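Local coordinates for putative ATP-grasp superfamily protein (Archaeoglobus fulgidus, PDB 3DF7) that is of unknown function but, as a putative member of the ATP-grasp superfamily, probably binds ATP and a metal ion, at residues E64-I75 / L87-L98. Numbering follows the deposited sequence.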
# COMPACT_ATOMS: atom_id res chain seq x y z
N GLU A 64 -22.04 -5.99 -3.97
CA GLU A 64 -22.98 -4.93 -4.30
C GLU A 64 -23.97 -4.73 -3.15
O GLU A 64 -24.25 -3.61 -2.73
CB GLU A 64 -23.77 -5.28 -5.57
CG GLU A 64 -22.94 -5.84 -6.71
CD GLU A 64 -22.50 -7.28 -6.47
OE1 GLU A 64 -23.38 -8.13 -6.21
OE2 GLU A 64 -21.29 -7.55 -6.53
N LYS A 65 -24.48 -5.85 -2.63
CA LYS A 65 -25.45 -5.84 -1.53
C LYS A 65 -24.94 -5.11 -0.29
O LYS A 65 -25.71 -4.51 0.45
CB LYS A 65 -25.83 -7.28 -1.17
CG LYS A 65 -26.41 -8.07 -2.33
CD LYS A 65 -27.73 -7.47 -2.80
CE LYS A 65 -28.14 -8.02 -4.15
NZ LYS A 65 -27.22 -7.56 -5.24
N TYR A 66 -23.63 -5.17 -0.07
CA TYR A 66 -23.02 -4.51 1.07
C TYR A 66 -22.80 -3.03 0.76
O TYR A 66 -23.02 -2.17 1.62
CB TYR A 66 -21.69 -5.19 1.43
CG TYR A 66 -21.87 -6.61 1.90
CD1 TYR A 66 -22.10 -7.65 0.99
CD2 TYR A 66 -21.84 -6.92 3.26
CE1 TYR A 66 -22.30 -8.96 1.43
CE2 TYR A 66 -22.05 -8.23 3.70
CZ TYR A 66 -22.27 -9.24 2.78
OH TYR A 66 -22.47 -10.52 3.22
N LEU A 67 -22.37 -2.74 -0.46
CA LEU A 67 -22.15 -1.36 -0.88
C LEU A 67 -23.44 -0.55 -0.83
O LEU A 67 -23.43 0.64 -0.49
CB LEU A 67 -21.58 -1.32 -2.30
CG LEU A 67 -20.10 -1.68 -2.44
CD1 LEU A 67 -19.75 -1.92 -3.91
CD2 LEU A 67 -19.26 -0.56 -1.85
N GLU A 68 -24.55 -1.19 -1.16
CA GLU A 68 -25.86 -0.54 -1.17
C GLU A 68 -26.30 -0.10 0.22
O GLU A 68 -27.17 0.78 0.36
CB GLU A 68 -26.92 -1.48 -1.75
CG GLU A 68 -26.62 -1.99 -3.15
CD GLU A 68 -27.67 -2.97 -3.66
OE1 GLU A 68 -28.03 -3.91 -2.92
OE2 GLU A 68 -28.13 -2.80 -4.81
N LYS A 69 -25.72 -0.69 1.26
CA LYS A 69 -26.08 -0.36 2.63
C LYS A 69 -24.97 0.37 3.39
O LYS A 69 -25.04 0.53 4.61
CB LYS A 69 -26.44 -1.64 3.39
CG LYS A 69 -27.59 -2.44 2.76
CD LYS A 69 -28.92 -1.71 2.90
CE LYS A 69 -30.06 -2.51 2.29
NZ LYS A 69 -29.92 -2.66 0.81
N SER A 70 -23.95 0.83 2.67
CA SER A 70 -22.83 1.53 3.29
C SER A 70 -22.81 3.03 3.03
O SER A 70 -23.38 3.49 2.04
CB SER A 70 -21.52 0.91 2.81
OG SER A 70 -21.42 -0.45 3.21
N ASP A 71 -22.16 3.78 3.92
CA ASP A 71 -22.05 5.23 3.79
C ASP A 71 -20.69 5.59 3.19
O ASP A 71 -20.52 6.67 2.63
CB ASP A 71 -22.22 5.90 5.15
CG ASP A 71 -23.60 5.70 5.73
OD1 ASP A 71 -24.58 6.07 5.05
OD2 ASP A 71 -23.71 5.17 6.85
N ALA A 72 -19.73 4.68 3.34
CA ALA A 72 -18.40 4.90 2.79
C ALA A 72 -17.77 3.54 2.54
O ALA A 72 -18.27 2.51 3.00
CB ALA A 72 -17.55 5.71 3.77
N PHE A 73 -16.68 3.53 1.79
CA PHE A 73 -16.00 2.28 1.51
C PHE A 73 -14.50 2.50 1.44
O PHE A 73 -14.03 3.62 1.22
CB PHE A 73 -16.50 1.65 0.20
CG PHE A 73 -16.00 2.33 -1.05
CD1 PHE A 73 -14.74 2.04 -1.57
CD2 PHE A 73 -16.79 3.27 -1.71
CE1 PHE A 73 -14.27 2.67 -2.73
CE2 PHE A 73 -16.33 3.90 -2.86
CZ PHE A 73 -15.07 3.60 -3.37
N LEU A 74 -13.76 1.42 1.66
CA LEU A 74 -12.31 1.44 1.59
C LEU A 74 -11.94 0.09 1.01
O LEU A 74 -12.16 -0.95 1.63
CB LEU A 74 -11.67 1.60 2.98
CG LEU A 74 -10.14 1.60 2.91
CD1 LEU A 74 -9.67 2.78 2.04
CD2 LEU A 74 -9.55 1.68 4.30
N ILE A 75 -11.37 0.12 -0.19
CA ILE A 75 -10.98 -1.10 -0.87
C ILE A 75 -9.46 -1.23 -0.93
O ILE A 75 -8.76 -0.32 -1.36
CB ILE A 75 -11.60 -1.15 -2.29
CG1 ILE A 75 -13.11 -1.40 -2.15
CG2 ILE A 75 -10.93 -2.23 -3.15
CD1 ILE A 75 -13.89 -1.34 -3.45
N LEU A 87 -12.37 -2.66 -8.97
CA LEU A 87 -13.11 -2.77 -7.72
C LEU A 87 -13.51 -1.39 -7.22
O LEU A 87 -14.65 -1.18 -6.79
CB LEU A 87 -12.28 -3.50 -6.66
CG LEU A 87 -12.03 -4.99 -6.93
CD1 LEU A 87 -11.04 -5.53 -5.92
CD2 LEU A 87 -13.35 -5.75 -6.86
N THR A 88 -12.58 -0.45 -7.27
CA THR A 88 -12.85 0.91 -6.81
C THR A 88 -13.88 1.60 -7.70
O THR A 88 -14.81 2.25 -7.20
CB THR A 88 -11.57 1.75 -6.78
OG1 THR A 88 -10.59 1.10 -5.96
CG2 THR A 88 -11.86 3.14 -6.21
N LYS A 89 -13.72 1.47 -9.01
CA LYS A 89 -14.64 2.09 -9.96
C LYS A 89 -16.07 1.60 -9.71
O LYS A 89 -17.03 2.36 -9.82
CB LYS A 89 -14.22 1.75 -11.39
CG LYS A 89 -15.00 2.49 -12.47
CD LYS A 89 -14.48 2.12 -13.85
CE LYS A 89 -15.26 2.83 -14.94
NZ LYS A 89 -14.79 2.41 -16.28
N LYS A 90 -16.19 0.32 -9.36
CA LYS A 90 -17.49 -0.28 -9.08
C LYS A 90 -18.07 0.30 -7.80
O LYS A 90 -19.25 0.66 -7.75
CB LYS A 90 -17.34 -1.80 -8.94
CG LYS A 90 -18.61 -2.53 -8.52
CD LYS A 90 -18.39 -4.04 -8.45
CE LYS A 90 -19.64 -4.77 -7.99
NZ LYS A 90 -19.47 -6.25 -8.05
N ALA A 91 -17.24 0.40 -6.77
CA ALA A 91 -17.68 0.93 -5.48
C ALA A 91 -18.08 2.42 -5.54
O ALA A 91 -19.03 2.83 -4.89
CB ALA A 91 -16.59 0.72 -4.44
N GLU A 92 -17.35 3.20 -6.33
CA GLU A 92 -17.63 4.64 -6.45
C GLU A 92 -19.09 4.94 -6.79
O GLU A 92 -19.60 6.00 -6.44
CB GLU A 92 -16.74 5.26 -7.52
CG GLU A 92 -15.26 5.23 -7.21
CD GLU A 92 -14.44 5.87 -8.30
OE1 GLU A 92 -14.68 5.55 -9.48
OE2 GLU A 92 -13.55 6.69 -7.97
N LYS A 93 -19.74 4.01 -7.47
CA LYS A 93 -21.13 4.19 -7.88
C LYS A 93 -22.10 4.12 -6.70
O LYS A 93 -23.27 4.46 -6.85
CB LYS A 93 -21.49 3.10 -8.91
CG LYS A 93 -22.90 3.19 -9.49
CD LYS A 93 -23.07 4.37 -10.46
CE LYS A 93 -23.28 5.69 -9.73
NZ LYS A 93 -23.44 6.83 -10.68
N TYR A 94 -21.61 3.72 -5.53
CA TYR A 94 -22.47 3.58 -4.36
C TYR A 94 -22.35 4.59 -3.22
O TYR A 94 -23.34 5.19 -2.82
CB TYR A 94 -22.34 2.18 -3.76
CG TYR A 94 -22.79 1.09 -4.69
CD1 TYR A 94 -21.93 0.60 -5.68
CD2 TYR A 94 -24.08 0.57 -4.62
CE1 TYR A 94 -22.36 -0.38 -6.57
CE2 TYR A 94 -24.51 -0.40 -5.52
CZ TYR A 94 -23.65 -0.87 -6.49
OH TYR A 94 -24.07 -1.82 -7.38
N CYS A 95 -21.14 4.76 -2.68
CA CYS A 95 -20.96 5.68 -1.57
C CYS A 95 -19.60 6.38 -1.53
O CYS A 95 -18.78 6.20 -2.43
CB CYS A 95 -21.19 4.93 -0.25
SG CYS A 95 -20.29 3.37 -0.15
N GLU A 96 -19.39 7.18 -0.49
CA GLU A 96 -18.15 7.92 -0.34
C GLU A 96 -16.94 7.00 -0.34
O GLU A 96 -16.98 5.90 0.21
CB GLU A 96 -18.15 8.74 0.96
CG GLU A 96 -17.00 9.74 1.03
CD GLU A 96 -16.77 10.31 2.42
OE1 GLU A 96 -17.76 10.74 3.06
OE2 GLU A 96 -15.61 10.34 2.87
N ASN A 97 -15.86 7.46 -0.96
CA ASN A 97 -14.63 6.70 -1.07
C ASN A 97 -13.59 7.27 -0.10
O ASN A 97 -13.23 8.44 -0.20
CB ASN A 97 -14.10 6.79 -2.50
CG ASN A 97 -12.91 5.89 -2.77
OD1 ASN A 97 -12.38 5.25 -1.86
ND2 ASN A 97 -12.49 5.84 -4.02
N LEU A 98 -13.11 6.45 0.83
CA LEU A 98 -12.10 6.90 1.78
C LEU A 98 -10.72 6.77 1.16
O LEU A 98 -9.72 7.22 1.72
CB LEU A 98 -12.15 6.09 3.09
CG LEU A 98 -13.43 6.18 3.92
CD1 LEU A 98 -13.18 5.56 5.28
CD2 LEU A 98 -13.85 7.64 4.08
O HOH W 1 -19.79 9.14 4.04
O HOH W 2 -22.20 8.09 1.15
O HOH W 3 -10.96 2.70 -1.41
O HOH W 4 -9.37 1.89 -3.35
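A beta-alpha-beta unit in the parallel sheet of the pre-ATP-grasp domain is closed here: strand 72-76 leads into helix 83-92, which runs back antiparallel to it over one face of the sheet, and edge strand 96-97 returns alongside. Two backbone bonds join the strands, Phe-73 N to Glu-96 O (2.9 Å) and Leu-98 N to Phe-73 O (3.0 Å). On the far side, strand 3-8 pairs with 72-76.

Between sheet and helix lies the Phe-73 ring. Its CG sits between the backbone N and the carbonyl carbon (chi1 75°), which brings the ring across to the neighbouring segment. Ala-91 CB stands squarely over one face, 3.3 Å from the ring centroid, a tight CH-pi contact. Asn-97 CA lies over the opposite face, offset toward the rim, and Cys-95 SG meets the ring edge. The Asn-97 amide is turned only 25° from the ring plane, with CG 3.2 Å from Phe-73 CZ; its OD1 accepts from Gly-99 N. On the Ala-91 side of the ring, Ile-75 CD1 reaches the same methyl, 3.5 Å from Ala-91 CB.

Helix 63-67 packs against the end of this layer. Leu-67 CB rests over one face of the Tyr-94 ring, while CD2 approaches Ala-91 CB. Farther out, the fully extended Lys-90 carries NZ to the anti side of Glu-64 OE2, 2.7 Å away and tilted 23° out of the carboxylate plane, in a salt bridge.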